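Local coordinates for protein endonuclease and methylase LlaGI (Lactococcus lactis, PDB 5FFJ) that recognises a specific DNA sequence and, as a Type ISP restriction-modification enzyme, probably methylates or cleaves DNA with the help of a helicase-like ATPase, at residues N632-A637 against S785-A790; I171-A176 against R206-A211. One frame throughout, in Å; residues are numbered along the deposited sequence.

Contact 1 (N632-A637 against S785-A790); sequences NPVSQA and SYYIAA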
loop_
_atom_site.group_PDB
_atom_site.type_symbol
_atom_site.label_atom_id
_atom_site.label_comp_id
_atom_site.label_asym_id
_atom_site.label_seq_id
_atom_site.Cartn_x
_atom_site.Cartn_y
_atom_site.Cartn_z
ATOM N N ASN A 632 23.811 -8.192 -19.132
ATOM C CA ASN A 632 23.605 -7.261 -18.021
ATOM C C ASN A 632 24.575 -7.487 -16.857
ATOM O O ASN A 632 24.919 -8.630 -16.551
ATOM C CB ASN A 632 22.163 -7.366 -17.514
ATOM C CG ASN A 632 21.907 -6.497 -16.298
ATOM O OD1 ASN A 632 22.122 -6.919 -15.163
ATOM N ND2 ASN A 632 21.445 -5.276 -16.531
ATOM N N PRO A 633 25.022 -6.396 -16.204
ATOM C CA PRO A 633 25.915 -6.516 -15.047
ATOM C C PRO A 633 25.236 -7.083 -13.805
ATOM O O PRO A 633 25.802 -7.959 -13.149
ATOM C CB PRO A 633 26.352 -5.070 -14.803
ATOM C CG PRO A 633 25.242 -4.260 -15.323
ATOM C CD PRO A 633 24.809 -4.981 -16.558
ATOM N N VAL A 634 24.050 -6.580 -13.477
ATOM C CA VAL A 634 23.323 -7.049 -12.301
ATOM C C VAL A 634 22.953 -8.517 -12.466
ATOM O O VAL A 634 23.128 -9.315 -11.545
ATOM C CB VAL A 634 22.049 -6.222 -12.052
ATOM C CG1 VAL A 634 21.290 -6.763 -10.843
ATOM C CG2 VAL A 634 22.400 -4.753 -11.851
ATOM N N SER A 635 22.434 -8.861 -13.640
ATOM C CA SER A 635 22.162 -10.248 -13.982
ATOM C C SER A 635 23.408 -11.080 -13.754
ATOM O O SER A 635 23.390 -12.018 -12.966
ATOM C CB SER A 635 21.711 -10.373 -15.434
ATOM O OG SER A 635 20.503 -9.669 -15.657
ATOM N N GLN A 636 24.488 -10.719 -14.441
ATOM C CA GLN A 636 25.774 -11.388 -14.276
ATOM C C GLN A 636 26.189 -11.426 -12.808
ATOM O O GLN A 636 26.639 -12.457 -12.312
ATOM C CB GLN A 636 26.850 -10.687 -15.108
ATOM N N ALA A 637 26.025 -10.301 -12.117
ATOM C CA ALA A 637 26.360 -10.218 -10.698
ATOM C C ALA A 637 25.487 -11.167 -9.886
ATOM O O ALA A 637 25.945 -11.758 -8.907
ATOM C CB ALA A 637 26.203 -8.794 -10.195
ATOM N N SER A 785 12.263 -3.327 -11.120
ATOM C CA SER A 785 12.018 -2.070 -11.811
ATOM C C SER A 785 13.217 -1.709 -12.682
ATOM O O SER A 785 13.066 -1.083 -13.731
ATOM C CB SER A 785 11.728 -0.952 -10.810
ATOM O OG SER A 785 10.610 -1.276 -10.002
ATOM N N TYR A 786 14.406 -2.114 -12.245
ATOM C CA TYR A 786 15.628 -1.864 -13.003
ATOM C C TYR A 786 15.644 -2.668 -14.301
ATOM O O TYR A 786 15.833 -2.109 -15.382
ATOM C CB TYR A 786 16.861 -2.198 -12.157
ATOM C CG TYR A 786 18.148 -2.296 -12.949
ATOM C CD1 TYR A 786 18.523 -3.486 -13.560
ATOM C CD2 TYR A 786 18.993 -1.202 -13.078
ATOM C CE1 TYR A 786 19.693 -3.582 -14.284
ATOM C CE2 TYR A 786 20.170 -1.291 -13.798
ATOM C CZ TYR A 786 20.515 -2.482 -14.400
ATOM O OH TYR A 786 21.685 -2.569 -15.116
ATOM N N TYR A 787 15.459 -3.982 -14.182
ATOM C CA TYR A 787 15.425 -4.878 -15.338
ATOM C C TYR A 787 14.433 -4.396 -16.389
ATOM O O TYR A 787 14.792 -4.161 -17.544
ATOM C CB TYR A 787 15.046 -6.300 -14.912
ATOM C CG TYR A 787 16.108 -7.066 -14.150
ATOM C CD1 TYR A 787 17.455 -6.748 -14.267
ATOM C CD2 TYR A 787 15.757 -8.123 -13.319
ATOM C CE1 TYR A 787 18.419 -7.458 -13.573
ATOM C CE2 TYR A 787 16.712 -8.836 -12.622
ATOM C CZ TYR A 787 18.041 -8.499 -12.752
ATOM O OH TYR A 787 18.992 -9.211 -12.057
ATOM N N ILE A 788 13.179 -4.263 -15.973
ATOM C CA ILE A 788 12.108 -3.818 -16.851
ATOM C C ILE A 788 12.443 -2.481 -17.503
ATOM O O ILE A 788 12.175 -2.274 -18.684
ATOM C CB ILE A 788 10.784 -3.704 -16.070
ATOM C CG1 ILE A 788 10.321 -5.099 -15.641
ATOM C CG2 ILE A 788 9.705 -3.020 -16.909
ATOM C CD1 ILE A 788 9.193 -5.093 -14.642
ATOM N N ALA A 789 13.033 -1.576 -16.728
ATOM C CA ALA A 789 13.409 -0.268 -17.246
ATOM C C ALA A 789 14.477 -0.395 -18.325
ATOM O O ALA A 789 14.429 0.300 -19.338
ATOM C CB ALA A 789 13.900 0.625 -16.122
ATOM N N ALA A 790 15.440 -1.283 -18.101
ATOM C CA ALA A 790 16.501 -1.521 -19.073
ATOM C C ALA A 790 15.915 -2.004 -20.394
ATOM O O ALA A 790 16.119 -1.379 -21.434
ATOM C CB ALA A 790 17.503 -2.532 -18.536
#

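Contact 2 (I171-A176 against R206-A211); sequences IISDEA and RMYQTA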
loop_
_atom_site.group_PDB
_atom_site.type_symbol
_atom_site.label_atom_id
_atom_site.label_comp_id
_atom_site.label_asym_id
_atom_site.label_seq_id
_atom_site.Cartn_x
_atom_site.Cartn_y
_atom_site.Cartn_z
ATOM N N ILE A 171 -4.487 -46.747 -3.230
ATOM C CA ILE A 171 -5.600 -46.631 -4.168
ATOM C C ILE A 171 -5.219 -45.675 -5.295
ATOM O O ILE A 171 -4.704 -44.586 -5.046
ATOM C CB ILE A 171 -6.891 -46.145 -3.470
ATOM C CG1 ILE A 171 -7.304 -47.147 -2.389
ATOM C CG2 ILE A 171 -8.016 -45.960 -4.491
ATOM C CD1 ILE A 171 -8.617 -46.832 -1.699
ATOM N N ILE A 172 -5.478 -46.098 -6.529
ATOM C CA ILE A 172 -5.079 -45.344 -7.711
ATOM C C ILE A 172 -6.270 -45.075 -8.628
ATOM O O ILE A 172 -6.910 -46.004 -9.121
ATOM C CB ILE A 172 -3.981 -46.092 -8.498
ATOM C CG1 ILE A 172 -2.718 -46.224 -7.641
ATOM C CG2 ILE A 172 -3.658 -45.364 -9.799
ATOM C CD1 ILE A 172 -1.639 -47.098 -8.248
ATOM N N SER A 173 -6.547 -43.793 -8.852
ATOM C CA SER A 173 -7.599 -43.373 -9.768
ATOM C C SER A 173 -6.976 -42.856 -11.064
ATOM O O SER A 173 -6.291 -41.831 -11.060
ATOM C CB SER A 173 -8.478 -42.288 -9.130
ATOM O OG SER A 173 -8.894 -42.653 -7.825
ATOM N N ASP A 174 -7.207 -43.570 -12.164
ATOM C CA ASP A 174 -6.721 -43.148 -13.479
ATOM C C ASP A 174 -7.839 -42.381 -14.184
ATOM O O ASP A 174 -9.016 -42.583 -13.881
ATOM C CB ASP A 174 -6.262 -44.350 -14.320
ATOM C CG ASP A 174 -5.635 -43.936 -15.644
ATOM O OD1 ASP A 174 -5.250 -42.754 -15.786
ATOM O OD2 ASP A 174 -5.518 -44.797 -16.541
ATOM N N GLU A 175 -7.464 -41.501 -15.111
ATOM C CA GLU A 175 -8.415 -40.612 -15.778
ATOM C C GLU A 175 -9.177 -39.830 -14.712
ATOM O O GLU A 175 -10.400 -39.691 -14.771
ATOM C CB GLU A 175 -9.367 -41.403 -16.686
ATOM C CG GLU A 175 -8.657 -42.329 -17.676
ATOM C CD GLU A 175 -7.699 -41.591 -18.597
ATOM O OE1 GLU A 175 -6.485 -41.575 -18.304
ATOM O OE2 GLU A 175 -8.159 -41.035 -19.618
ATOM N N ALA A 176 -8.422 -39.294 -13.757
ATOM C CA ALA A 176 -8.970 -38.803 -12.495
ATOM C C ALA A 176 -9.893 -37.591 -12.644
ATOM O O ALA A 176 -10.505 -37.160 -11.668
ATOM C CB ALA A 176 -7.825 -38.470 -11.532
ATOM N N ARG A 206 -3.985 -42.473 -1.324
ATOM C CA ARG A 206 -4.726 -42.313 -2.572
ATOM C C ARG A 206 -3.952 -41.475 -3.586
ATOM O O ARG A 206 -3.741 -40.279 -3.379
ATOM C CB ARG A 206 -6.085 -41.664 -2.301
ATOM C CG ARG A 206 -7.064 -42.546 -1.548
ATOM C CD ARG A 206 -8.243 -41.738 -1.032
ATOM N NE ARG A 206 -9.394 -42.581 -0.720
ATOM C CZ ARG A 206 -9.528 -43.292 0.396
ATOM N NH1 ARG A 206 -8.577 -43.279 1.322
ATOM N NH2 ARG A 206 -10.615 -44.028 0.582
ATOM N N MET A 207 -3.536 -42.106 -4.680
ATOM C CA MET A 207 -2.859 -41.402 -5.762
ATOM C C MET A 207 -3.826 -41.135 -6.910
ATOM O O MET A 207 -4.703 -41.949 -7.196
ATOM C CB MET A 207 -1.655 -42.200 -6.263
ATOM C CG MET A 207 -0.867 -41.489 -7.354
ATOM S SD MET A 207 0.728 -42.257 -7.692
ATOM C CE MET A 207 0.218 -43.892 -8.212
ATOM N N TYR A 208 -3.657 -39.985 -7.557
ATOM C CA TYR A 208 -4.483 -39.599 -8.696
ATOM C C TYR A 208 -3.620 -39.371 -9.930
ATOM O O TYR A 208 -2.671 -38.589 -9.891
ATOM C CB TYR A 208 -5.288 -38.336 -8.371
ATOM C CG TYR A 208 -6.390 -38.570 -7.368
ATOM C CD1 TYR A 208 -6.147 -38.488 -6.005
ATOM C CD2 TYR A 208 -7.676 -38.884 -7.784
ATOM C CE1 TYR A 208 -7.156 -38.706 -5.085
ATOM C CE2 TYR A 208 -8.688 -39.104 -6.878
ATOM C CZ TYR A 208 -8.431 -39.019 -5.529
ATOM O OH TYR A 208 -9.470 -39.254 -4.644
ATOM N N GLN A 209 -3.952 -40.061 -11.017
ATOM C CA GLN A 209 -3.203 -39.929 -12.261
ATOM C C GLN A 209 -4.097 -39.567 -13.434
ATOM O O GLN A 209 -5.083 -40.245 -13.731
ATOM C CB GLN A 209 -2.439 -41.213 -12.586
ATOM C CG GLN A 209 -2.919 -42.439 -11.857
ATOM C CD GLN A 209 -2.405 -43.709 -12.498
ATOM O OE1 GLN A 209 -1.693 -44.492 -11.873
ATOM N NE2 GLN A 209 -2.756 -43.915 -13.762
ATOM N N THR A 210 -3.729 -38.472 -14.088
ATOM C CA THR A 210 -4.318 -38.080 -15.358
ATOM C C THR A 210 -3.319 -37.301 -16.195
ATOM O O THR A 210 -2.233 -36.962 -15.727
ATOM C CB THR A 210 -5.569 -37.210 -15.187
ATOM O OG1 THR A 210 -5.812 -36.523 -16.418
ATOM C CG2 THR A 210 -5.401 -36.178 -14.056
ATOM N N ALA A 211 -3.707 -37.019 -17.435
ATOM C CA ALA A 211 -2.922 -36.171 -18.326
ATOM C C ALA A 211 -3.566 -34.794 -18.472
ATOM O O ALA A 211 -2.991 -33.898 -19.092
ATOM C CB ALA A 211 -2.769 -36.841 -19.700
#

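Contact 1 (N632-A637 against S785-A790)
Asn632, Val634 and Ser635, at the start of helix 633-646, meet the rings of Tyr786 and Tyr787 on helix 783-797 in a buried helix-to-helix contact between the coupler and the N-6 methylase regions. The two short helical segments run at 136° to each other, and their axes come no nearer than 11.5 Å, so the tyrosines bridge most of the gap. Asn632 carries the polar part. With CG anti to its own N (chi1 176°), the amide points at the second helix, and Asn632 ND2 donates to Tyr786 OH at 3.1 Å, at the edge of the ring. The amide and ring planes stand 71° apart. Asn632 OD1 turns back to accept from Ser635 N and, more weakly, from Ser635 OG, so one amide both caps its helix and reaches across.

Val634 faces both rings, one branch to each: CG2 meets Tyr786 CE1 at 3.8 Å, while CG1 lies 3.6 Å from Tyr787 OH. Ser635 OG approaches Tyr787 CE1 obliquely at 3.7 Å. The hydroxyl of Tyr787 finds its polar partner in His612 ND1, and its ring also meets Phe619, tying the methylase helix further into the coupler. Tyr786 also packs on Ile813 and Leu815 of strand 813-815, an outermost strand of the methylase sheet. The contact is a helix packing at the joint between coupler and methyltransferase, in which the N-cap asparagine of one helix, just before its first turn, also donates to a tyrosine of the other.

Contact 2 (I171-A176 against R206-A211)
Ile171, Ile172, Ser173 and Asp174 pair in parallel with Arg206, Met207, Tyr208 and Gln209, placing neighbouring strands of the seven-stranded parallel sheet side by side. Three good backbone bonds hold the pair, Met207 N to Ile171 O (2.8 Å), Ser173 N to Met207 O and Gln209 N to Ser173 O. A weak fourth, Ala176 N to Gln209 O, follows beyond the end of strand 170-174.

On the face that carries Ile172, Met207, Asp174 and Gln209, the methionine leaves its strand with CG anti to the backbone N (chi1 -177°) and then bends at chi3 (61°). This brings Met207 CE alongside Ile172 CD1, 3.7 Å away. Gln209 is extended beyond CG and slants across the neighbouring strand, so that its CG passes 3.7 Å from Ile172 CG2 before NE2 reaches Asp174 OD1 in a weak bond. The carboxylate and amide planes are 60° apart, and Gln209 NE2 has a second, also weak, partner in Tyr68 OH. Asp174 OD1 additionally accepts from Glu175 N, which approaches from above the carboxylate plane. Helix 45-60 covers this face through Ser49, Ile52 and Ser53.

On the other face Ile171 and Arg206 run side by side, with Ile171 CD1 over one face of the guanidinium, whose NE is bound by Val195 O. Tyr208 receives the methyl of Ala176 at its ring edge, 3.8 Å from CB to CD2, and Ser173 CB lies 3.7 Å from the same CD2.

Asp174 and Glu175 open the sequence Asp-Glu-Ala-His, consistent with the DEAH box of a helicase-like ATPase. The chemistry implies that the N-H of Glu175 and, through a weak bond, the amide of Gln209 may help to orient Asp174 at the strand end.

How the contacts relate
Both contacts are buried, yet they belong to different parts of the chain and share no element: their centres lie 44 Å apart, their nearest atoms about 32 Å, and both strands of contact 2 precede contact 1 in the sequence. Contact 2 is internal to the ATPase, joining adjacent strands by main-chain bonds in strict register and burying 551 Å². Contact 1 joins coupler to methyltransferase and buries 222 Å², with side chains alone bridging two well-separated helices. There the hydrogen bond between the segments comes from a side chain, whereas in contact 2 the side-chain bond is weak and secondary. Contact 1 also lies closer to the bound DNA, about 11 Å against 38 Å by nearest atoms.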